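Local structure of type III restriction-modification enzyme EcoP15I Mod subunit (Escherichia coli, 4ZCF) at residues Trp258-Ser263 with Tyr384-Leu388; Tyr315-Val321 with Ile374-Tyr380; Gly328-Asp332 with Lys343-Met347. The protein recognises the DNA sequence 5'-CAGCAG-3' as a homodimer, transfers a methyl group from S-adenosyl-L-methionine to one adenine of it, and joins the Res subunit for DNA restriction. All blocks are in the same frame, centred on the assembly; numbering follows the deposited sequence.

Interaction 1. Residues Trp258-Ser263 with Tyr384-Leu388; sequences WKSNIS and YKQKL
Ser260 and Gln386 form a single antiparallel hydrogen-bonded pair, in which Ser260 N bonds to Gln386 O and Gln386 N to Ser260 O, both at 2.9 Å, while the two segments run 124° apart end to end. Water continues this short pairing on both sides: one molecule joins Trp258 O to Leu388 N, and another links Ser260 O, Tyr384 O and Ser263 OG. With CG anti to the carbonyl carbon (chi1 -71°) and the chain bent at chi2 (-67°), the methylenes of Lys259 pass across the opposing backbone, bringing Lys259 CD to 3.5 Å from Gln386 O. There the chain runs between two other lysines, with Lys259 CB 3.8 Å from Lys385 CE and Lys259 CE 4.0 Å from Lys387 CB; its ammonium makes a long, weak ion pair with Glu257. An alanine here would remove the chain beyond CB and is likely to open a gap between Lys385 and Lys387, leaving the Lys385 methylenes without this packing partner. Asn261 crosses the end of Lys385, ND2 lying 3.5 Å from Lys385 CE. Trp258 and Leu388 lie side by side, and Leu388 CD2 meets the indole at its edge, 3.9 Å from Trp258 CE3. Both of these side chains rest on Phe429 of helix 420-430, and helix 264-279 starts directly after Ser263. Lys387 NZ hydrogen-bonds to Asn232 and forms a salt bridge with Glu240, both of the second subunit, and Leu388 enters a parallel beta ladder with a strand of that subunit, so the contact lies where sheet and dimer interface join.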
# COMPACT_ATOMS: atom_id res chain seq x y z
N TRP A 258 11.93 -7.21 8.23
CA TRP A 258 11.13 -7.97 9.20
C TRP A 258 11.92 -9.18 9.60
O TRP A 258 12.24 -10.03 8.77
CB TRP A 258 9.76 -8.37 8.67
CG TRP A 258 8.73 -7.27 8.66
CD1 TRP A 258 8.83 -6.03 9.21
CD2 TRP A 258 7.44 -7.31 8.02
NE1 TRP A 258 7.68 -5.30 8.98
CE2 TRP A 258 6.80 -6.08 8.27
CE3 TRP A 258 6.77 -8.28 7.26
CZ2 TRP A 258 5.53 -5.79 7.77
CZ3 TRP A 258 5.49 -7.99 6.78
CH2 TRP A 258 4.90 -6.75 7.03
N LYS A 259 12.30 -9.22 10.87
CA LYS A 259 13.06 -10.36 11.41
C LYS A 259 12.62 -10.67 12.82
O LYS A 259 12.20 -9.77 13.55
CB LYS A 259 14.59 -10.11 11.40
CG LYS A 259 15.26 -10.12 10.02
CD LYS A 259 15.26 -11.49 9.31
CE LYS A 259 16.21 -11.57 8.12
NZ LYS A 259 15.88 -10.60 7.04
N SER A 260 12.73 -11.94 13.21
CA SER A 260 12.51 -12.45 14.55
C SER A 260 13.92 -12.78 15.11
O SER A 260 14.71 -13.45 14.43
CB SER A 260 11.62 -13.69 14.53
OG SER A 260 11.59 -14.37 15.78
N ASN A 261 14.24 -12.27 16.33
CA ASN A 261 15.52 -12.57 16.98
C ASN A 261 15.39 -13.69 18.04
O ASN A 261 16.40 -14.14 18.57
CB ASN A 261 16.19 -11.31 17.55
CG ASN A 261 17.72 -11.35 17.46
OD1 ASN A 261 18.36 -12.42 17.41
ND2 ASN A 261 18.34 -10.18 17.42
N ILE A 262 14.14 -14.15 18.31
CA ILE A 262 13.90 -15.23 19.27
C ILE A 262 13.29 -16.51 18.66
O ILE A 262 12.21 -16.95 19.08
CB ILE A 262 13.28 -14.78 20.63
CG1 ILE A 262 12.16 -13.70 20.47
CG2 ILE A 262 14.38 -14.32 21.60
CD1 ILE A 262 10.70 -14.25 20.44
N SER A 263 14.00 -17.12 17.67
CA SER A 263 13.60 -18.37 17.01
C SER A 263 13.76 -19.54 17.95
O SER A 263 14.67 -19.55 18.78
CB SER A 263 14.44 -18.64 15.77
OG SER A 263 14.76 -17.47 15.04
N TYR A 384 21.55 -15.66 14.15
CA TYR A 384 20.49 -16.04 13.22
C TYR A 384 19.22 -15.23 13.48
O TYR A 384 18.77 -15.09 14.63
CB TYR A 384 20.19 -17.56 13.27
CG TYR A 384 19.01 -17.97 12.42
CD1 TYR A 384 19.07 -17.93 11.03
CD2 TYR A 384 17.81 -18.38 13.01
CE1 TYR A 384 17.98 -18.28 10.24
CE2 TYR A 384 16.70 -18.72 12.23
CZ TYR A 384 16.79 -18.66 10.85
OH TYR A 384 15.71 -18.99 10.07
N LYS A 385 18.66 -14.69 12.39
CA LYS A 385 17.47 -13.86 12.37
C LYS A 385 16.49 -14.48 11.41
O LYS A 385 16.86 -14.76 10.28
CB LYS A 385 17.84 -12.42 11.99
CG LYS A 385 18.77 -11.74 13.02
CD LYS A 385 18.39 -10.29 13.34
CE LYS A 385 17.12 -10.12 14.17
NZ LYS A 385 16.91 -8.71 14.61
N GLN A 386 15.28 -14.82 11.89
CA GLN A 386 14.26 -15.52 11.10
C GLN A 386 13.46 -14.53 10.29
O GLN A 386 12.89 -13.60 10.85
CB GLN A 386 13.35 -16.37 12.02
CG GLN A 386 12.20 -17.16 11.36
CD GLN A 386 12.63 -18.30 10.48
OE1 GLN A 386 12.41 -18.30 9.26
NE2 GLN A 386 13.24 -19.32 11.08
N LYS A 387 13.45 -14.73 8.97
CA LYS A 387 12.72 -13.94 7.97
C LYS A 387 11.27 -14.46 7.79
O LYS A 387 10.93 -15.58 8.22
CB LYS A 387 13.45 -14.04 6.60
CG LYS A 387 13.33 -15.42 5.95
CD LYS A 387 14.12 -15.56 4.69
CE LYS A 387 13.75 -16.85 4.00
NZ LYS A 387 14.95 -17.59 3.53
N LEU A 388 10.45 -13.70 7.04
CA LEU A 388 9.12 -14.16 6.70
C LEU A 388 9.17 -14.73 5.28
O LEU A 388 9.22 -13.98 4.32
CB LEU A 388 8.11 -13.00 6.83
CG LEU A 388 6.65 -13.23 6.38
CD1 LEU A 388 5.98 -14.38 7.16
CD2 LEU A 388 5.88 -11.98 6.54
O HOH W 1 11.30 -11.09 6.51
O HOH W 2 16.34 -15.60 15.36

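Interaction 2. Residues Tyr315-Val321 with Ile374-Tyr380. With nucleotides of chain D; nucleotides of chain E.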
# COMPACT_ATOMS: atom_id res chain seq x y z
N TYR A 315 28.73 -22.77 15.03
CA TYR A 315 28.81 -21.93 13.83
C TYR A 315 28.82 -22.75 12.54
O TYR A 315 28.91 -23.97 12.58
CB TYR A 315 30.02 -20.95 13.88
CG TYR A 315 31.38 -21.61 13.80
CD1 TYR A 315 31.98 -21.87 12.57
CD2 TYR A 315 32.09 -21.92 14.96
CE1 TYR A 315 33.24 -22.47 12.49
CE2 TYR A 315 33.35 -22.53 14.89
CZ TYR A 315 33.92 -22.80 13.65
OH TYR A 315 35.17 -23.37 13.56
N THR A 316 28.78 -22.05 11.40
CA THR A 316 28.81 -22.61 10.05
C THR A 316 29.94 -21.95 9.22
O THR A 316 30.37 -20.83 9.50
CB THR A 316 27.42 -22.38 9.37
OG1 THR A 316 27.23 -23.29 8.29
CG2 THR A 316 27.20 -20.94 8.87
N GLY A 317 30.35 -22.65 8.17
CA GLY A 317 31.24 -22.08 7.17
C GLY A 317 30.32 -21.54 6.09
O GLY A 317 29.72 -22.33 5.36
N SER A 318 30.10 -20.19 6.02
CA SER A 318 29.22 -19.62 5.01
C SER A 318 29.90 -19.47 3.67
O SER A 318 30.75 -18.62 3.46
CB SER A 318 28.55 -18.33 5.48
OG SER A 318 27.26 -18.20 4.89
N GLN A 319 29.51 -20.34 2.77
CA GLN A 319 30.01 -20.45 1.40
C GLN A 319 29.28 -19.42 0.57
O GLN A 319 28.74 -19.73 -0.49
CB GLN A 319 29.76 -21.88 0.89
CG GLN A 319 30.35 -22.90 1.88
CD GLN A 319 29.96 -24.32 1.65
OE1 GLN A 319 28.95 -24.67 1.00
NE2 GLN A 319 30.78 -25.18 2.22
N SER A 320 29.37 -18.17 1.05
CA SER A 320 28.66 -16.96 0.64
C SER A 320 29.61 -15.77 0.43
O SER A 320 29.47 -14.71 1.04
CB SER A 320 27.64 -16.63 1.71
OG SER A 320 26.86 -17.79 1.96
N VAL A 321 30.54 -15.95 -0.49
CA VAL A 321 31.61 -15.02 -0.84
C VAL A 321 31.55 -14.68 -2.34
O VAL A 321 32.04 -13.64 -2.77
CB VAL A 321 32.91 -15.74 -0.37
CG1 VAL A 321 33.98 -15.90 -1.45
CG2 VAL A 321 33.45 -15.17 0.95
N ILE A 374 37.89 -22.34 -1.92
CA ILE A 374 37.30 -20.99 -1.89
C ILE A 374 37.03 -20.68 -0.43
O ILE A 374 36.63 -21.58 0.31
CB ILE A 374 36.01 -20.86 -2.74
CG1 ILE A 374 36.22 -21.30 -4.21
CG2 ILE A 374 35.42 -19.45 -2.65
CD1 ILE A 374 34.84 -21.49 -5.04
N ILE A 375 37.28 -19.42 -0.01
CA ILE A 375 37.07 -18.97 1.37
C ILE A 375 35.60 -19.01 1.80
O ILE A 375 34.67 -18.94 0.98
CB ILE A 375 37.70 -17.58 1.68
CG1 ILE A 375 37.26 -16.48 0.68
CG2 ILE A 375 39.20 -17.67 1.82
CD1 ILE A 375 37.21 -15.15 1.29
N GLU A 376 35.40 -19.07 3.11
CA GLU A 376 34.09 -19.08 3.73
C GLU A 376 34.06 -18.00 4.81
O GLU A 376 35.11 -17.50 5.23
CB GLU A 376 33.78 -20.47 4.33
CG GLU A 376 33.72 -21.59 3.31
CD GLU A 376 33.56 -23.00 3.85
OE1 GLU A 376 33.41 -23.16 5.09
OE2 GLU A 376 33.58 -23.95 3.03
N LEU A 377 32.85 -17.66 5.26
CA LEU A 377 32.60 -16.71 6.33
C LEU A 377 32.12 -17.42 7.60
O LEU A 377 31.19 -18.23 7.54
CB LEU A 377 31.57 -15.67 5.88
CG LEU A 377 32.10 -14.57 5.02
CD1 LEU A 377 31.06 -14.14 4.00
CD2 LEU A 377 32.54 -13.38 5.87
N LYS A 378 32.75 -17.13 8.73
CA LYS A 378 32.35 -17.72 10.00
C LYS A 378 31.09 -17.00 10.48
O LYS A 378 31.07 -15.76 10.66
CB LYS A 378 33.49 -17.65 11.02
CG LYS A 378 33.31 -18.52 12.24
CD LYS A 378 34.61 -18.63 12.96
CE LYS A 378 34.46 -19.08 14.39
NZ LYS A 378 35.79 -19.32 15.04
N VAL A 379 30.01 -17.77 10.60
CA VAL A 379 28.69 -17.27 10.99
C VAL A 379 28.16 -18.17 12.10
O VAL A 379 27.99 -19.35 11.87
CB VAL A 379 27.73 -17.18 9.76
CG1 VAL A 379 26.28 -16.93 10.18
CG2 VAL A 379 28.19 -16.12 8.76
N TYR A 380 27.93 -17.58 13.30
CA TYR A 380 27.41 -18.25 14.51
C TYR A 380 25.90 -18.29 14.56
O TYR A 380 25.24 -17.29 14.28
CB TYR A 380 27.90 -17.53 15.77
CG TYR A 380 29.34 -17.80 16.13
CD1 TYR A 380 30.38 -17.03 15.61
CD2 TYR A 380 29.67 -18.80 17.05
CE1 TYR A 380 31.70 -17.25 15.98
CE2 TYR A 380 30.99 -19.05 17.41
CZ TYR A 380 32.00 -18.25 16.89
OH TYR A 380 33.31 -18.48 17.27
P DC D 4 34.95 -24.98 -2.96
OP1 DC D 4 36.42 -25.02 -3.15
OP2 DC D 4 34.39 -24.14 -1.88
O5' DC D 4 34.22 -24.65 -4.36
C5' DC D 4 33.91 -25.71 -5.23
C4' DC D 4 32.77 -25.43 -6.19
O4' DC D 4 31.50 -25.88 -5.65
C3' DC D 4 32.56 -24.02 -6.71
O3' DC D 4 32.35 -24.06 -8.14
C2' DC D 4 31.34 -23.56 -5.91
C1' DC D 4 30.53 -24.84 -5.74
N1 DC D 4 29.69 -24.92 -4.49
C2 DC D 4 28.43 -25.54 -4.53
O2 DC D 4 27.95 -25.90 -5.61
N3 DC D 4 27.72 -25.65 -3.37
C4 DC D 4 28.19 -25.17 -2.22
N4 DC D 4 27.44 -25.29 -1.12
C5 DC D 4 29.50 -24.59 -2.14
C6 DC D 4 30.19 -24.49 -3.29
P DA D 5 32.30 -22.78 -9.14
OP1 DA D 5 32.71 -23.29 -10.48
OP2 DA D 5 33.03 -21.61 -8.56
O5' DA D 5 30.73 -22.46 -9.17
C5' DA D 5 29.73 -23.25 -9.78
C4' DA D 5 28.33 -22.80 -9.40
O4' DA D 5 28.04 -23.02 -7.99
C3' DA D 5 27.97 -21.34 -9.67
O3' DA D 5 26.85 -21.38 -10.53
C2' DA D 5 27.69 -20.73 -8.30
C1' DA D 5 27.28 -21.95 -7.48
N9 DA D 5 27.52 -21.84 -6.04
C8 DA D 5 28.57 -21.23 -5.43
N7 DA D 5 28.49 -21.24 -4.12
C5 DA D 5 27.30 -21.87 -3.83
C6 DA D 5 26.65 -22.21 -2.61
N6 DA D 5 27.16 -21.90 -1.40
N1 DA D 5 25.44 -22.83 -2.68
C2 DA D 5 24.96 -23.14 -3.89
N3 DA D 5 25.48 -22.86 -5.09
C4 DA D 5 26.67 -22.23 -5.01
P DC E 16 21.77 -18.91 7.27
OP1 DC E 16 21.18 -17.99 8.28
OP2 DC E 16 23.06 -19.57 7.53
O5' DC E 16 20.68 -20.03 6.89
C5' DC E 16 19.38 -19.75 6.35
C4' DC E 16 19.10 -20.41 5.01
O4' DC E 16 19.89 -19.83 3.95
C3' DC E 16 19.23 -21.93 4.84
O3' DC E 16 18.04 -22.37 4.17
C2' DC E 16 20.50 -22.09 3.99
C1' DC E 16 20.37 -20.85 3.10
N1 DC E 16 21.60 -20.42 2.38
C2 DC E 16 21.60 -20.41 0.96
O2 DC E 16 20.58 -20.77 0.35
N3 DC E 16 22.75 -20.02 0.31
C4 DC E 16 23.86 -19.69 1.01
N4 DC E 16 24.94 -19.33 0.32
C5 DC E 16 23.90 -19.69 2.44
C6 DC E 16 22.75 -20.05 3.07
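Tyr315 and Lys378 fit together as a ring and a rod on one face of an antiparallel ladder in which Thr316 pairs with Val379 and Ser318 with Leu377. Extended beyond CG, with CG anti to the backbone N (chi1 -166°), Lys378 lays its methylenes over the phenol, CE 3.7 Å from the centroid of the Tyr315 ring. Its ammonium reaches past centre, giving an off-centre cation-pi contact, and pairs with Asp310. Tyr315 in turn rests its CB on a face of the Tyr380 ring. The next hollow on this side is at Gly317: with no side chain there, the Glu376 carboxylate lies against the backbone, OE1 3.2 Å from Gly317 CA. Val321 is the bump at the other end, its methyls packed among Ile374, Ile375 and Leu377, with CG2 3.8 Å from Ile375 CD1. Between these ends the chain makes an inverse gamma turn centred on Gln319, and Ser318 O accepts from Leu377 N and Ser320 N. Glu376 OE2, also paired with Lys373, takes Gln319 NE2 from above the carboxylate plane at 3.2 Å, which, with the base at the other end, probably sets the rotation of the amide. Gln319 OE1 accepts N4 of DC4 of chain D at 2.7 Å, Gln319 O takes N6 of DA5 of that chain at 2.8 Å, and Ser320 OG takes N4 of DC16 of chain E at 3.0 Å. The two Gln319 acceptors probably disfavour bases with a carbonyl there, whereas the Ser320 hydroxyl accepts but could also donate; Glu376 probably helps orient Gln319 from the second shell.

Interaction 3. Residues Gly328-Asp332 with Lys343-Met347. With nucleotides of chain D; nucleotides of chain E.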
# COMPACT_ATOMS: atom_id res chain seq x y z
N GLY A 328 31.91 -10.27 -10.95
CA GLY A 328 32.13 -9.54 -9.71
C GLY A 328 33.49 -8.87 -9.54
O GLY A 328 34.04 -8.31 -10.49
N TYR A 329 34.00 -8.90 -8.30
CA TYR A 329 35.28 -8.31 -7.92
C TYR A 329 36.38 -9.36 -8.04
O TYR A 329 36.24 -10.46 -7.52
CB TYR A 329 35.23 -7.74 -6.48
CG TYR A 329 34.11 -6.74 -6.26
CD1 TYR A 329 34.28 -5.40 -6.58
CD2 TYR A 329 32.86 -7.15 -5.77
CE1 TYR A 329 33.24 -4.48 -6.41
CE2 TYR A 329 31.82 -6.24 -5.61
CZ TYR A 329 32.01 -4.90 -5.94
OH TYR A 329 31.01 -3.99 -5.77
N ARG A 330 37.46 -9.02 -8.75
CA ARG A 330 38.60 -9.92 -8.95
C ARG A 330 39.85 -9.35 -8.26
O ARG A 330 40.26 -8.23 -8.54
CB ARG A 330 38.83 -10.16 -10.44
CG ARG A 330 37.62 -10.71 -11.19
CD ARG A 330 37.50 -12.20 -11.04
NE ARG A 330 36.48 -12.79 -11.91
CZ ARG A 330 36.23 -14.09 -11.98
NH1 ARG A 330 36.94 -14.95 -11.25
NH2 ARG A 330 35.28 -14.55 -12.79
N TYR A 331 40.39 -10.11 -7.31
CA TYR A 331 41.59 -9.76 -6.54
C TYR A 331 42.13 -11.00 -5.84
O TYR A 331 41.46 -12.03 -5.82
CB TYR A 331 41.32 -8.59 -5.54
CG TYR A 331 40.13 -8.81 -4.64
CD1 TYR A 331 40.25 -9.58 -3.48
CD2 TYR A 331 38.89 -8.26 -4.94
CE1 TYR A 331 39.15 -9.82 -2.66
CE2 TYR A 331 37.78 -8.50 -4.13
CZ TYR A 331 37.91 -9.29 -3.00
OH TYR A 331 36.84 -9.52 -2.18
N ASP A 332 43.34 -10.92 -5.27
CA ASP A 332 43.97 -12.04 -4.59
C ASP A 332 43.77 -12.02 -3.08
O ASP A 332 44.08 -11.02 -2.43
CB ASP A 332 45.49 -12.10 -4.89
CG ASP A 332 45.93 -12.53 -6.29
OD1 ASP A 332 45.05 -12.82 -7.13
OD2 ASP A 332 47.15 -12.56 -6.54
N LYS A 343 41.64 -20.12 -4.26
CA LYS A 343 40.80 -20.34 -5.44
C LYS A 343 39.65 -19.33 -5.44
O LYS A 343 39.00 -19.10 -4.42
CB LYS A 343 40.29 -21.78 -5.54
CG LYS A 343 39.67 -22.11 -6.91
CD LYS A 343 39.27 -23.58 -7.05
CE LYS A 343 37.92 -23.93 -6.45
NZ LYS A 343 38.01 -25.02 -5.43
N GLN A 344 39.47 -18.68 -6.59
CA GLN A 344 38.49 -17.65 -6.81
C GLN A 344 37.15 -18.24 -7.27
O GLN A 344 37.15 -19.13 -8.13
CB GLN A 344 39.03 -16.69 -7.87
CG GLN A 344 39.24 -15.27 -7.38
CD GLN A 344 39.68 -14.38 -8.52
OE1 GLN A 344 39.36 -14.61 -9.69
NE2 GLN A 344 40.44 -13.33 -8.19
N PRO A 345 36.00 -17.73 -6.77
CA PRO A 345 34.70 -18.22 -7.28
C PRO A 345 34.59 -17.96 -8.78
O PRO A 345 35.21 -17.02 -9.27
CB PRO A 345 33.68 -17.37 -6.51
CG PRO A 345 34.39 -16.90 -5.32
CD PRO A 345 35.80 -16.67 -5.77
N LEU A 346 33.81 -18.78 -9.50
CA LEU A 346 33.60 -18.68 -10.95
C LEU A 346 33.22 -17.28 -11.42
O LEU A 346 33.62 -16.90 -12.51
CB LEU A 346 32.55 -19.72 -11.40
CG LEU A 346 31.89 -19.58 -12.79
CD1 LEU A 346 32.79 -20.12 -13.88
CD2 LEU A 346 30.52 -20.26 -12.81
N MET A 347 32.46 -16.53 -10.61
CA MET A 347 31.96 -15.18 -10.92
C MET A 347 32.72 -14.09 -10.17
O MET A 347 32.35 -12.91 -10.24
CB MET A 347 30.45 -15.08 -10.62
CG MET A 347 29.58 -16.04 -11.39
SD MET A 347 29.79 -15.89 -13.18
CE MET A 347 28.58 -17.04 -13.70
P DA D 5 32.30 -22.78 -9.14
OP1 DA D 5 32.71 -23.29 -10.48
OP2 DA D 5 33.03 -21.61 -8.56
O5' DA D 5 30.73 -22.46 -9.17
C5' DA D 5 29.73 -23.25 -9.78
C4' DA D 5 28.33 -22.80 -9.40
O4' DA D 5 28.04 -23.02 -7.99
C3' DA D 5 27.97 -21.34 -9.67
O3' DA D 5 26.85 -21.38 -10.53
C2' DA D 5 27.69 -20.73 -8.30
C1' DA D 5 27.28 -21.95 -7.48
N9 DA D 5 27.52 -21.84 -6.04
C8 DA D 5 28.57 -21.23 -5.43
N7 DA D 5 28.49 -21.24 -4.12
C5 DA D 5 27.30 -21.87 -3.83
C6 DA D 5 26.65 -22.21 -2.61
N6 DA D 5 27.16 -21.90 -1.40
N1 DA D 5 25.44 -22.83 -2.68
C2 DA D 5 24.96 -23.14 -3.89
N3 DA D 5 25.48 -22.86 -5.09
C4 DA D 5 26.67 -22.23 -5.01
P DA E 12 31.34 -0.48 -4.64
OP1 DA E 12 31.92 0.53 -3.72
OP2 DA E 12 32.25 -1.33 -5.46
O5' DA E 12 30.42 -1.39 -3.72
C5' DA E 12 29.54 -0.89 -2.73
C4' DA E 12 28.65 -2.02 -2.25
O4' DA E 12 27.73 -2.41 -3.31
C3' DA E 12 29.37 -3.30 -1.84
O3' DA E 12 28.95 -3.67 -0.53
C2' DA E 12 29.00 -4.28 -2.95
C1' DA E 12 27.58 -3.81 -3.27
N9 DA E 12 26.91 -4.28 -4.49
C8 DA E 12 27.45 -4.56 -5.71
N7 DA E 12 26.55 -4.92 -6.60
C5 DA E 12 25.34 -4.94 -5.91
C6 DA E 12 24.00 -5.25 -6.28
N6 DA E 12 23.60 -5.69 -7.49
N1 DA E 12 23.05 -5.14 -5.33
C2 DA E 12 23.40 -4.80 -4.08
N3 DA E 12 24.60 -4.46 -3.65
C4 DA E 12 25.55 -4.54 -4.61
P DC D 4 34.95 -24.98 -2.96
OP1 DC D 4 36.42 -25.02 -3.15
OP2 DC D 4 34.39 -24.14 -1.88
O5' DC D 4 34.22 -24.65 -4.36
C5' DC D 4 33.91 -25.71 -5.23
C4' DC D 4 32.77 -25.43 -6.19
O4' DC D 4 31.50 -25.88 -5.65
C3' DC D 4 32.56 -24.02 -6.71
O3' DC D 4 32.35 -24.06 -8.14
C2' DC D 4 31.34 -23.56 -5.91
C1' DC D 4 30.53 -24.84 -5.74
N1 DC D 4 29.69 -24.92 -4.49
C2 DC D 4 28.43 -25.54 -4.53
O2 DC D 4 27.95 -25.90 -5.61
N3 DC D 4 27.72 -25.65 -3.37
C4 DC D 4 28.19 -25.17 -2.22
N4 DC D 4 27.44 -25.29 -1.12
C5 DC D 4 29.50 -24.59 -2.14
C6 DC D 4 30.19 -24.49 -3.29
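Arg330 and Gln344 hold two segments of one long loop together through a guanidinium and an amide whose planes lie 47° apart. Gln344 OE1 accepts Arg330 NH1 at 2.9 Å, nearly within the guanidinium plane, and Gln344 NE2 gives its own N-H to Tyr331 O, also at 2.9 Å, so that both ends of the amide are engaged. A bend at chi2 (-83°) turns the arginine across toward residues 343-347, where NH2 bonds to Leu346 O from above the carbonyl plane. The backbone closes the far end: Gly328 N bonds to Met347 O at 2.8 Å. One shell further out, Glu327 forms a salt bridge with Arg330 NH2, while Tyr331 stacks on Tyr349 and bonds through its hydroxyl to Phe351 O. The loop so folded presents donors to phosphates of both DNA strands. Leu346 N reaches OP2 of DA5 of chain D at 3.1 Å, Lys343 NZ reaches OP1 of DC4 of that strand at 2.8 Å, and Tyr329 OH bonds to OP2 of DA12 of chain E at 3.0 Å. Backbone amide, ammonium and phenol donors set along phosphates in this way are characteristic of a protein surface that grips the DNA backbone.

In the fold
Along the chain the contacts are nested: interaction 3 lies inside the loop closed by interaction 2, itself inside that of interaction 1. Centres of interactions 1 and 2 lie about 19 Å apart, of interactions 2 and 3 about 16 Å, of interactions 1 and 3 about 31 Å. Interaction 2 joins the two inner strands of a four-stranded antiparallel sheet; interaction 3 touches it where Pro345 packs on Val321 and Ile374. Interaction 1 closes the base of this excursion, which in sequence leaves the large sheet after strand 241-248 and returns at strand 391-393. Such a DNA-reading lobe is consistent with the target recognition region of a beta-class methyltransferase; interactions 1 and 3 also meet the second subunit.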